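Local structure of cystathionine beta-lyases/cystathionine gamma-synthases (Corynebacterium glutamicum, 5X5H) at residues E20-Y25 with P31-T36; E51-G56 with G236-V241; P58-L63 with G76-S81; T86-R91 with L229-G234. The protein probably catalyses the pyridoxal-5'-phosphate-dependent condensation of O-succinyl-L-homoserine with L-cysteine to L,L-cystathionine and succinate, a step of methionine biosynthesis. All blocks are in the same frame, centred on the assembly; numbering follows the deposited sequence.

How the interactions relate
Interactions 2 and 3 lie closest together, with centres about 8 Å apart; interaction 4 is about 13 Å from both, and interaction 1 lies farther out, about 15 Å from interaction 2 and 14 Å from interaction 3. Along the chain interaction 1 comes first, within the loop between helix 10-16 and strand 45-46. Interaction 2 then joins 51-56 to 236-241, a span that contains interactions 3 and 4. Strand 75-79 of interaction 3 runs on into helix 82-93 of interaction 4, whose partner helix 222-235 leads into 236-241. All four touch the third subunit, and interactions 2 and 3 each border a cofactor phosphate, one belonging to each of two paired subunits.

Interaction 1 (E20-Y25 with P31-T36); sequences EPDDYY and PIYAST
The side chains of Tyr-33 and Asp-22 are brought together by their first torsions: Tyr-33 has CG beside its backbone N (chi1 -73°), while Asp-22 holds its CG between its own backbone N and carbonyl carbon (chi1 75°). In this way the phenol is carried toward 20-25 and the carboxylate is presented to it. Their polar atoms do not meet directly, for Asp-22 OD2 and Tyr-33 OH stand 4.2 Å apart. One water closes the gap. It donates to Asp-22 OD2 at 2.7 Å and is hydrogen-bonded to Tyr-33 OH, also at 2.7 Å, lying in the plane of the phenol ring at its edge. The ring of Pro-31 offers a looser apolar neighbour, with CG 4.3 Å from Asp-22 OD2.

The other carboxylate oxygen is spent on its own loop. Tyr-24 N donates to Asp-22 OD1 at 2.9 Å, from above the carboxylate plane, and forms an Asx turn; Gly-26 N adds a further hydrogen bond to this oxygen. On the opposite segment Tyr-33 and Ala-34 centre successive inverse gamma turns, and Thr-59 OG1 is hydrogen-bonded to both Pro-31 O and Tyr-33 N. Both segments belong to the N-terminal part of the chain, which in this family reaches over a neighbouring subunit. Here Arg-47 of the second subunit is hydrogen-bonded to Asp-22 O, and Asn-29 of that subunit to Ala-34 O. With both carboxylate oxygens of the buried Asp-22 receiving donors, the ionised form is probably favoured, and the two loop segments are coupled through water more than by direct packing.

Interaction 2 (E51-G56 with G236-V241); sequences EYTRVG and GPIPSV. With PLP (pyridoxal-5'-phosphate), chain B.
Thr-53 and Ile-238 cross at about a right angle, with the methyl CG2 of Thr-53 lying 4.0 Å from Ile-238 CD1. The isoleucine also covers backbone: its CD1 approaches Arg-54 CA at 3.7 Å, and its CG2 branch rests against Arg-54 O. Thr-53 turns its hydroxyl the other way, to a hydrogen bond with Ser-35 O. Arg-54 extends from the backbone with CG anti to N (chi1 175°), passes its CD over Gly-236 CA at 3.7 Å, and then bends at chi3, which turns the guanidinium toward the phosphate of the pyridoxal phosphate bound in the third subunit. This is the shared active site seen in trans-sulfuration enzymes, where one subunit completes the pyridoxal-phosphate pocket of another. At the edge of the guanidinium, Arg-54 NE donates to cofactor O3P at 2.8 Å and NH1 to cofactor O1P, likewise at 2.8 Å, so the two bonds fix how the guanidinium is turned against the phosphate. Tyr-52 OH donates a second, very short bond to cofactor O1P, at 2.5 Å, approached in the plane of the ring, while Tyr-52 CE2 lies over one guanidinium face, offset toward its rim. Arg-54 NH2 is tied to Gly-233 O, at the end of helix 222-235, just before the inverse gamma turn centred on Pro-237.

Interaction 3 (P58-L63 with G76-S81); sequences PTIVAL and GRAFSS. With PLP (pyridoxal-5'-phosphate), chain C.
Ala-78, near the end of strand 75-79, supplies the methyl on which Ile-60 and Leu-63 of helix 58-70 settle, and the residues on either side of it face other parts of the fold. Arg-77, before it, points its CB away from the helix; its guanidinium forms a salt bridge with Asp-225, and its side chain packs on Leu-228 of helix 222-235. Next comes Ala-78, with CB aimed at the helix and 4.2 Å from Ile-60 CG2, a branch that lies anti to its backbone N. Leu-63 CD2 joins from one turn later at 4.5 Å, its tip drawing nearer than the direction of its CB would suggest. The contact is purely apolar and rather light, with no hydrogen bond between the segments. Phe-79 turns away again, to Leu-228 and Val-217. The strand then gives way to loop, and Ser-80 OG is hydrogen-bonded to the same atom of Ser-80 in the third subunit. Ser-81 holds the N-cap position of helix 82-93, its OG paired with Ala-84 N and also with Gly-236 O of the third subunit. Its CB lies 3.4 Å from the cofactor's O3P, and the following Gly-82 N and Met-83 N are hydrogen-bonded to the cofactor, an arrangement in which the helix start probably helps to stabilise the negative phosphate. Strand 75-79 is an outermost strand of the seven-stranded sheet, antiparallel to 215-219; helix 58-70 lies against its Ala-78 face, Leu-216 of strand 215-219 packs on Ala-78 too, Ala-244 of helix 241-251 packs on Ile-60 and Leu-63, and helix 222-235 covers the other face.

Interaction 4 (T86-R91 with L229-G234); sequences TDILFR and LFMQGG
This is a buried, mainly apolar helix-to-helix contact between helix 82-93, whose start lies at the cofactor phosphate, and helix 222-235. It centres on Ile-88 and Met-231, whose CA atoms are the nearest pair between the segments. Their side chains slide past each other in opposite directions, bringing Ile-88 CG2 to 3.6 Å from Met-231 CB and Ile-88 CD1 to 4.0 Å from the same carbon. Met-231 is bent at chi2 (-68°) and again at chi3 (-91°), and this double turn swings its methyl CE across to Arg-91, 3.7 Å from the CB. One methionine thus spans the two residues that a helical turn sets side by side, Ile-88 and Arg-91.

The polar end of Arg-91 is directed elsewhere. Its NH1 forms a salt bridge with Asp-87 OD2 at 3.2 Å, on the syn side of the carboxylate and somewhat tilted from both planes, while NH2 pairs with Asp-87 OD1 of the third subunit. The same pairing returns from the other chain, so these charges link the subunits and probably offset the close approach of the two Arg-91 groups.

Around this pair, Ile-88 also rests on Phe-79 of strand 75-79 and on Leu-228 and Ile-235 of the partner helix, whereas the other side of helix 82-93 turns Phe-90 edge-to-face toward Trp-148 of strand 144-150 and Phe-118 of helix 108-118.

Interaction 1 (E20-Y25 with P31-T36)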
# COMPACT_ATOMS: atom_id res chain seq x y z
N GLU A 20 -4.67 -3.12 -20.39
CA GLU A 20 -4.89 -1.90 -21.11
C GLU A 20 -5.92 -1.03 -20.40
O GLU A 20 -6.79 -1.59 -19.78
CB GLU A 20 -5.30 -2.20 -22.54
CG GLU A 20 -6.61 -2.81 -22.73
CD GLU A 20 -6.97 -3.00 -24.26
OE1 GLU A 20 -7.00 -2.03 -25.01
OE2 GLU A 20 -7.19 -4.15 -24.66
N PRO A 21 -5.76 0.30 -20.56
CA PRO A 21 -6.68 1.19 -19.85
C PRO A 21 -8.11 0.75 -20.05
O PRO A 21 -8.58 0.55 -21.24
CB PRO A 21 -6.42 2.56 -20.42
CG PRO A 21 -4.94 2.42 -20.72
CD PRO A 21 -4.73 1.07 -21.28
N ASP A 22 -8.83 0.49 -18.95
CA ASP A 22 -10.11 -0.22 -19.03
C ASP A 22 -11.22 0.65 -19.68
O ASP A 22 -11.08 1.84 -19.94
CB ASP A 22 -10.47 -0.83 -17.71
CG ASP A 22 -10.94 0.09 -16.66
OD1 ASP A 22 -11.49 1.18 -16.95
OD2 ASP A 22 -10.71 -0.19 -15.44
N ASP A 23 -12.35 -0.03 -19.87
CA ASP A 23 -13.53 0.59 -20.51
C ASP A 23 -14.49 1.20 -19.49
O ASP A 23 -15.62 1.59 -19.84
CB ASP A 23 -14.28 -0.56 -21.27
CG ASP A 23 -13.57 -0.92 -22.58
OD1 ASP A 23 -12.87 -0.04 -23.17
OD2 ASP A 23 -13.66 -2.10 -23.02
N TYR A 24 -14.06 1.39 -18.25
CA TYR A 24 -14.84 1.97 -17.21
C TYR A 24 -14.28 3.32 -16.96
O TYR A 24 -14.74 4.31 -17.57
CB TYR A 24 -14.90 1.08 -16.00
CG TYR A 24 -16.03 1.29 -15.05
CD1 TYR A 24 -17.35 1.11 -15.48
CD2 TYR A 24 -15.83 1.63 -13.72
CE1 TYR A 24 -18.41 1.20 -14.59
CE2 TYR A 24 -16.86 1.76 -12.83
CZ TYR A 24 -18.17 1.58 -13.30
OH TYR A 24 -19.25 1.70 -12.38
N TYR A 25 -13.20 3.50 -16.14
CA TYR A 25 -12.60 4.78 -15.99
C TYR A 25 -11.41 5.08 -16.90
O TYR A 25 -11.00 6.21 -17.13
CB TYR A 25 -12.14 4.95 -14.54
CG TYR A 25 -13.22 5.11 -13.49
CD1 TYR A 25 -14.05 6.22 -13.51
CD2 TYR A 25 -13.46 4.13 -12.57
CE1 TYR A 25 -14.98 6.35 -12.58
CE2 TYR A 25 -14.44 4.28 -11.67
CZ TYR A 25 -15.17 5.41 -11.64
OH TYR A 25 -16.22 5.48 -10.68
N PRO A 31 -5.95 -0.96 -11.76
CA PRO A 31 -6.39 -0.66 -10.38
C PRO A 31 -5.97 -1.78 -9.43
O PRO A 31 -5.79 -2.95 -9.87
CB PRO A 31 -7.92 -0.62 -10.50
CG PRO A 31 -8.19 -0.31 -11.97
CD PRO A 31 -7.10 -1.01 -12.71
N ILE A 32 -5.81 -1.44 -8.15
CA ILE A 32 -5.52 -2.36 -7.08
C ILE A 32 -6.85 -2.79 -6.50
O ILE A 32 -7.51 -1.95 -5.80
CB ILE A 32 -4.53 -1.78 -6.07
CG1 ILE A 32 -3.24 -1.45 -6.80
CG2 ILE A 32 -4.28 -2.81 -4.99
CD1 ILE A 32 -2.31 -0.61 -5.91
N TYR A 33 -7.33 -4.00 -6.81
CA TYR A 33 -8.64 -4.41 -6.33
C TYR A 33 -8.52 -5.11 -4.98
O TYR A 33 -8.58 -6.31 -4.84
CB TYR A 33 -9.26 -5.37 -7.37
CG TYR A 33 -9.74 -4.68 -8.64
CD1 TYR A 33 -10.96 -4.06 -8.63
CD2 TYR A 33 -8.97 -4.52 -9.77
CE1 TYR A 33 -11.40 -3.41 -9.73
CE2 TYR A 33 -9.41 -3.85 -10.89
CZ TYR A 33 -10.63 -3.28 -10.84
OH TYR A 33 -11.09 -2.54 -11.94
N ALA A 34 -8.33 -4.28 -3.96
CA ALA A 34 -8.27 -4.74 -2.58
C ALA A 34 -9.61 -5.02 -1.94
O ALA A 34 -10.17 -4.23 -1.18
CB ALA A 34 -7.42 -3.76 -1.71
N SER A 35 -10.13 -6.14 -2.44
CA SER A 35 -11.44 -6.65 -2.13
C SER A 35 -11.33 -8.11 -2.07
O SER A 35 -10.72 -8.72 -3.01
CB SER A 35 -12.51 -6.30 -3.15
OG SER A 35 -12.85 -4.93 -3.19
N THR A 36 -11.91 -8.78 -1.09
CA THR A 36 -11.89 -10.26 -1.06
C THR A 36 -13.01 -10.83 -1.89
O THR A 36 -12.95 -12.04 -2.21
CB THR A 36 -12.06 -10.75 0.37
OG1 THR A 36 -13.27 -10.19 0.87
CG2 THR A 36 -10.93 -10.30 1.23
O HOH W 1 -9.74 -2.48 -14.33

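Interaction 2 (E51-G56 with G236-V241)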
# COMPACT_ATOMS: atom_id res chain seq x y z
N GLU A 51 -15.31 -13.56 -8.41
CA GLU A 51 -16.17 -13.91 -7.29
C GLU A 51 -15.46 -13.75 -5.94
O GLU A 51 -16.12 -13.33 -4.96
CB GLU A 51 -16.80 -15.29 -7.41
CG GLU A 51 -15.87 -16.46 -7.57
CD GLU A 51 -16.70 -17.70 -8.00
OE1 GLU A 51 -17.86 -17.82 -7.59
OE2 GLU A 51 -16.30 -18.43 -8.85
N TYR A 52 -14.22 -14.26 -5.80
CA TYR A 52 -13.61 -14.33 -4.48
C TYR A 52 -12.12 -14.32 -4.77
O TYR A 52 -11.64 -15.08 -5.63
CB TYR A 52 -14.01 -15.62 -3.75
CG TYR A 52 -13.51 -15.69 -2.35
CD1 TYR A 52 -14.04 -14.88 -1.33
CD2 TYR A 52 -12.58 -16.61 -1.98
CE1 TYR A 52 -13.52 -14.98 -0.03
CE2 TYR A 52 -12.06 -16.70 -0.71
CZ TYR A 52 -12.60 -15.92 0.28
OH TYR A 52 -12.21 -16.03 1.60
N THR A 53 -11.32 -13.45 -4.09
CA THR A 53 -9.93 -13.22 -4.52
C THR A 53 -9.05 -14.46 -4.48
O THR A 53 -8.21 -14.60 -5.33
CB THR A 53 -9.44 -12.02 -3.72
OG1 THR A 53 -10.01 -10.86 -4.32
CG2 THR A 53 -7.89 -11.88 -3.71
N ARG A 54 -9.26 -15.38 -3.54
CA ARG A 54 -8.46 -16.61 -3.58
C ARG A 54 -8.68 -17.42 -4.84
O ARG A 54 -7.76 -18.07 -5.35
CB ARG A 54 -8.83 -17.46 -2.34
CG ARG A 54 -8.11 -18.83 -2.42
CD ARG A 54 -8.11 -19.66 -1.19
NE ARG A 54 -9.22 -19.63 -0.37
CZ ARG A 54 -10.40 -20.21 -0.58
NH1 ARG A 54 -11.35 -20.05 0.27
NH2 ARG A 54 -10.65 -20.87 -1.68
N VAL A 55 -9.86 -17.34 -5.45
CA VAL A 55 -10.13 -17.99 -6.74
C VAL A 55 -9.77 -17.20 -7.96
O VAL A 55 -9.72 -17.71 -9.09
CB VAL A 55 -11.64 -18.45 -6.73
CG1 VAL A 55 -12.10 -18.81 -8.07
CG2 VAL A 55 -11.75 -19.58 -5.69
N GLY A 56 -9.61 -15.88 -7.85
CA GLY A 56 -9.21 -15.00 -8.92
C GLY A 56 -9.37 -13.55 -8.57
O GLY A 56 -10.39 -13.20 -7.95
N GLY A 236 -4.66 -22.29 -1.92
CA GLY A 236 -4.65 -20.92 -1.53
C GLY A 236 -3.32 -20.24 -1.25
O GLY A 236 -3.37 -19.22 -0.55
N PRO A 237 -2.18 -20.56 -1.83
CA PRO A 237 -0.96 -19.75 -1.67
C PRO A 237 -0.98 -18.62 -2.66
O PRO A 237 -0.12 -18.62 -3.62
CB PRO A 237 0.13 -20.76 -1.88
CG PRO A 237 -0.37 -21.67 -2.87
CD PRO A 237 -1.85 -21.78 -2.60
N ILE A 238 -1.91 -17.73 -2.49
CA ILE A 238 -2.11 -16.68 -3.48
C ILE A 238 -1.42 -15.38 -3.05
O ILE A 238 -1.29 -15.06 -1.84
CB ILE A 238 -3.56 -16.35 -3.70
CG1 ILE A 238 -4.33 -15.90 -2.41
CG2 ILE A 238 -4.26 -17.59 -4.29
CD1 ILE A 238 -5.28 -14.82 -2.86
N PRO A 239 -0.91 -14.57 -4.02
CA PRO A 239 -0.28 -13.30 -3.67
C PRO A 239 -1.32 -12.29 -3.22
O PRO A 239 -2.50 -12.35 -3.59
CB PRO A 239 0.33 -12.83 -4.99
CG PRO A 239 -0.33 -13.59 -5.99
CD PRO A 239 -1.06 -14.74 -5.44
N SER A 240 -0.90 -11.34 -2.41
CA SER A 240 -1.66 -10.12 -2.15
C SER A 240 -1.85 -9.30 -3.42
O SER A 240 -0.98 -9.26 -4.33
CB SER A 240 -0.77 -9.24 -1.23
OG SER A 240 -1.27 -7.96 -1.04
N VAL A 241 -2.93 -8.57 -3.54
CA VAL A 241 -3.14 -7.68 -4.67
C VAL A 241 -2.11 -6.56 -4.64
O VAL A 241 -1.67 -6.06 -5.68
CB VAL A 241 -4.55 -7.10 -4.84
CG1 VAL A 241 -5.55 -8.20 -5.08
CG2 VAL A 241 -4.91 -6.24 -3.63
N1 PLP B . -12.78 -21.85 7.23
C2 PLP B . -13.93 -21.22 7.26
C2A PLP B . -14.85 -21.55 8.39
C3 PLP B . -14.18 -20.21 6.39
O3 PLP B . -15.35 -19.49 6.40
C4 PLP B . -13.25 -19.85 5.39
C4A PLP B . -13.56 -18.76 4.45
C5 PLP B . -12.09 -20.64 5.26
C6 PLP B . -11.90 -21.62 6.22
C5A PLP B . -11.06 -20.46 4.15
O4P PLP B . -10.27 -19.24 4.33
P PLP B . -9.72 -18.44 3.08
O1P PLP B . -10.91 -18.06 2.22
O2P PLP B . -9.02 -17.31 3.80
O3P PLP B . -8.72 -19.35 2.36

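Interaction 3 (P58-L63 with G76-S81)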
# COMPACT_ATOMS: atom_id res chain seq x y z
N PRO A 58 -8.58 -9.46 -10.59
CA PRO A 58 -8.03 -8.84 -11.79
C PRO A 58 -6.62 -8.32 -11.67
O PRO A 58 -5.87 -8.24 -12.67
CB PRO A 58 -9.02 -7.79 -12.15
CG PRO A 58 -10.09 -7.88 -11.19
CD PRO A 58 -9.84 -8.83 -10.15
N THR A 59 -6.26 -7.79 -10.51
CA THR A 59 -4.92 -7.22 -10.31
C THR A 59 -3.87 -8.33 -10.40
O THR A 59 -2.83 -8.15 -11.01
CB THR A 59 -4.81 -6.50 -8.99
OG1 THR A 59 -5.84 -5.49 -8.84
CG2 THR A 59 -3.42 -5.90 -8.80
N ILE A 60 -4.20 -9.49 -9.88
CA ILE A 60 -3.28 -10.68 -9.93
C ILE A 60 -3.27 -11.20 -11.35
O ILE A 60 -2.18 -11.49 -11.92
CB ILE A 60 -3.75 -11.76 -8.93
CG1 ILE A 60 -3.77 -11.17 -7.53
CG2 ILE A 60 -2.88 -13.01 -9.06
CD1 ILE A 60 -4.33 -12.11 -6.44
N VAL A 61 -4.39 -11.31 -12.02
CA VAL A 61 -4.44 -11.83 -13.41
C VAL A 61 -3.66 -10.93 -14.34
O VAL A 61 -2.96 -11.41 -15.25
CB VAL A 61 -5.91 -12.01 -13.85
CG1 VAL A 61 -5.96 -12.29 -15.35
CG2 VAL A 61 -6.49 -13.15 -13.07
N ALA A 62 -3.63 -9.62 -14.11
CA ALA A 62 -2.79 -8.72 -14.93
C ALA A 62 -1.33 -9.11 -14.90
O ALA A 62 -0.64 -9.19 -15.94
CB ALA A 62 -3.02 -7.24 -14.60
N LEU A 63 -0.84 -9.37 -13.70
CA LEU A 63 0.54 -9.86 -13.54
C LEU A 63 0.81 -11.17 -14.25
O LEU A 63 1.80 -11.30 -15.03
CB LEU A 63 0.89 -9.96 -12.08
CG LEU A 63 2.23 -10.65 -11.76
CD1 LEU A 63 3.43 -9.92 -12.34
CD2 LEU A 63 2.35 -10.90 -10.31
N GLY A 76 -0.41 -18.41 -17.33
CA GLY A 76 0.37 -18.06 -16.20
C GLY A 76 -0.44 -18.03 -14.93
O GLY A 76 -1.57 -17.58 -14.93
N ARG A 77 0.13 -18.46 -13.79
CA ARG A 77 -0.53 -18.37 -12.51
C ARG A 77 0.45 -17.99 -11.43
O ARG A 77 1.59 -18.54 -11.43
CB ARG A 77 -1.25 -19.63 -12.10
CG ARG A 77 -2.34 -20.15 -13.12
CD ARG A 77 -3.59 -19.29 -13.08
NE ARG A 77 -4.49 -19.72 -14.16
CZ ARG A 77 -5.63 -19.14 -14.49
NH1 ARG A 77 -6.08 -18.16 -13.78
NH2 ARG A 77 -6.31 -19.59 -15.53
N ALA A 78 0.07 -17.06 -10.55
CA ALA A 78 0.91 -16.49 -9.52
C ALA A 78 0.61 -17.03 -8.18
O ALA A 78 -0.48 -17.45 -7.80
CB ALA A 78 0.79 -15.00 -9.50
N PHE A 79 1.66 -17.04 -7.35
CA PHE A 79 1.68 -17.62 -6.04
C PHE A 79 2.42 -16.70 -5.03
O PHE A 79 3.17 -15.82 -5.45
CB PHE A 79 2.34 -19.02 -6.05
CG PHE A 79 1.58 -19.98 -6.96
CD1 PHE A 79 0.45 -20.58 -6.54
CD2 PHE A 79 1.93 -20.10 -8.30
CE1 PHE A 79 -0.30 -21.43 -7.37
CE2 PHE A 79 1.26 -20.92 -9.15
CZ PHE A 79 0.11 -21.54 -8.70
N SER A 80 2.27 -17.02 -3.73
CA SER A 80 2.80 -16.20 -2.68
C SER A 80 4.35 -16.14 -2.67
O SER A 80 4.89 -15.24 -2.02
CB SER A 80 2.44 -16.80 -1.30
OG SER A 80 1.13 -17.08 -1.20
N SER A 81 5.04 -17.14 -3.25
CA SER A 81 6.51 -17.18 -3.23
C SER A 81 6.89 -18.14 -4.33
O SER A 81 6.12 -18.95 -4.83
CB SER A 81 7.07 -17.57 -1.85
OG SER A 81 6.69 -18.96 -1.61
N1 PLP C . 14.55 -20.70 -7.25
C2 PLP C . 15.65 -19.98 -7.28
C2A PLP C . 16.59 -20.23 -8.41
C3 PLP C . 15.81 -18.95 -6.41
O3 PLP C . 16.92 -18.14 -6.42
C4 PLP C . 14.86 -18.68 -5.41
C4A PLP C . 15.07 -17.56 -4.47
C5 PLP C . 13.76 -19.56 -5.28
C6 PLP C . 13.66 -20.55 -6.24
C5A PLP C . 12.72 -19.47 -4.17
O4P PLP C . 11.84 -18.31 -4.35
P PLP C . 11.22 -17.57 -3.10
O1P PLP C . 12.37 -17.09 -2.24
O2P PLP C . 10.43 -16.49 -3.82
O3P PLP C . 10.30 -18.56 -2.37

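Interaction 4 (T86-R91 with L229-G234)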
# COMPACT_ATOMS: atom_id res chain seq x y z
N THR A 86 6.66 -23.71 -6.52
CA THR A 86 7.37 -25.01 -6.72
C THR A 86 6.53 -26.10 -6.06
O THR A 86 6.31 -27.17 -6.66
CB THR A 86 8.77 -24.93 -6.10
OG1 THR A 86 9.56 -23.91 -6.79
CG2 THR A 86 9.54 -26.24 -6.20
N ASP A 87 6.08 -25.89 -4.85
CA ASP A 87 5.29 -26.88 -4.15
C ASP A 87 4.03 -27.25 -4.90
O ASP A 87 3.69 -28.43 -5.06
CB ASP A 87 4.97 -26.33 -2.78
CG ASP A 87 4.13 -27.25 -1.96
OD1 ASP A 87 4.68 -28.33 -1.57
OD2 ASP A 87 2.93 -26.95 -1.59
N ILE A 88 3.33 -26.27 -5.41
CA ILE A 88 2.11 -26.53 -6.20
C ILE A 88 2.46 -27.28 -7.45
O ILE A 88 1.74 -28.28 -7.77
CB ILE A 88 1.41 -25.19 -6.58
CG1 ILE A 88 0.82 -24.49 -5.36
CG2 ILE A 88 0.30 -25.46 -7.59
CD1 ILE A 88 -0.17 -25.27 -4.55
N LEU A 89 3.51 -26.93 -8.19
CA LEU A 89 3.82 -27.64 -9.41
C LEU A 89 4.19 -29.07 -9.07
O LEU A 89 3.75 -30.05 -9.74
CB LEU A 89 4.94 -26.90 -10.20
CG LEU A 89 5.19 -26.96 -11.65
CD1 LEU A 89 3.96 -27.05 -12.49
CD2 LEU A 89 6.23 -25.89 -11.92
N PHE A 90 4.92 -29.34 -8.00
CA PHE A 90 5.27 -30.65 -7.54
C PHE A 90 3.98 -31.47 -7.31
O PHE A 90 3.88 -32.68 -7.63
CB PHE A 90 6.12 -30.74 -6.27
CG PHE A 90 7.57 -30.37 -6.40
CD1 PHE A 90 8.22 -30.10 -7.58
CD2 PHE A 90 8.27 -30.23 -5.25
CE1 PHE A 90 9.60 -29.73 -7.60
CE2 PHE A 90 9.63 -29.89 -5.27
CZ PHE A 90 10.24 -29.68 -6.44
N ARG A 91 2.99 -30.88 -6.63
CA ARG A 91 1.77 -31.57 -6.24
C ARG A 91 0.93 -31.87 -7.41
O ARG A 91 0.10 -32.80 -7.27
CB ARG A 91 1.06 -30.76 -5.12
CG ARG A 91 1.88 -30.83 -3.86
CD ARG A 91 1.44 -29.70 -2.96
NE ARG A 91 0.32 -30.16 -2.20
CZ ARG A 91 -0.33 -29.44 -1.29
NH1 ARG A 91 0.04 -28.22 -1.05
NH2 ARG A 91 -1.22 -30.05 -0.55
N LEU A 229 -4.74 -23.39 -11.66
CA LEU A 229 -5.87 -22.62 -11.12
C LEU A 229 -6.60 -23.31 -10.02
O LEU A 229 -6.93 -22.71 -9.00
CB LEU A 229 -6.81 -22.27 -12.30
CG LEU A 229 -8.10 -21.53 -11.89
CD1 LEU A 229 -7.79 -20.20 -11.29
CD2 LEU A 229 -8.97 -21.35 -13.13
N PHE A 230 -6.86 -24.64 -10.18
CA PHE A 230 -7.52 -25.43 -9.20
C PHE A 230 -6.73 -25.36 -7.92
O PHE A 230 -7.28 -25.15 -6.83
CB PHE A 230 -7.65 -26.88 -9.66
CG PHE A 230 -8.15 -27.80 -8.58
CD1 PHE A 230 -9.51 -27.83 -8.34
CD2 PHE A 230 -7.29 -28.47 -7.71
CE1 PHE A 230 -10.01 -28.63 -7.29
CE2 PHE A 230 -7.81 -29.25 -6.66
CZ PHE A 230 -9.14 -29.29 -6.46
N MET A 231 -5.41 -25.49 -8.00
CA MET A 231 -4.63 -25.50 -6.79
C MET A 231 -4.43 -24.10 -6.17
O MET A 231 -4.36 -23.95 -4.93
CB MET A 231 -3.22 -26.14 -7.06
CG MET A 231 -3.31 -27.55 -7.45
SD MET A 231 -3.85 -28.72 -6.20
CE MET A 231 -2.27 -29.18 -5.51
N GLN A 232 -4.32 -23.09 -7.02
CA GLN A 232 -4.25 -21.73 -6.57
C GLN A 232 -5.41 -21.47 -5.62
O GLN A 232 -5.25 -20.96 -4.50
CB GLN A 232 -4.31 -20.81 -7.83
CG GLN A 232 -3.91 -19.38 -7.55
CD GLN A 232 -4.00 -18.59 -8.80
OE1 GLN A 232 -4.99 -18.66 -9.49
NE2 GLN A 232 -3.03 -17.76 -9.10
N GLY A 233 -6.64 -21.77 -6.04
CA GLY A 233 -7.85 -21.55 -5.30
C GLY A 233 -8.04 -22.58 -4.21
O GLY A 233 -8.52 -22.34 -3.08
N GLY A 234 -7.63 -23.82 -4.38
CA GLY A 234 -7.98 -24.88 -3.48
C GLY A 234 -6.98 -25.06 -2.35
O GLY A 234 -7.35 -25.50 -1.22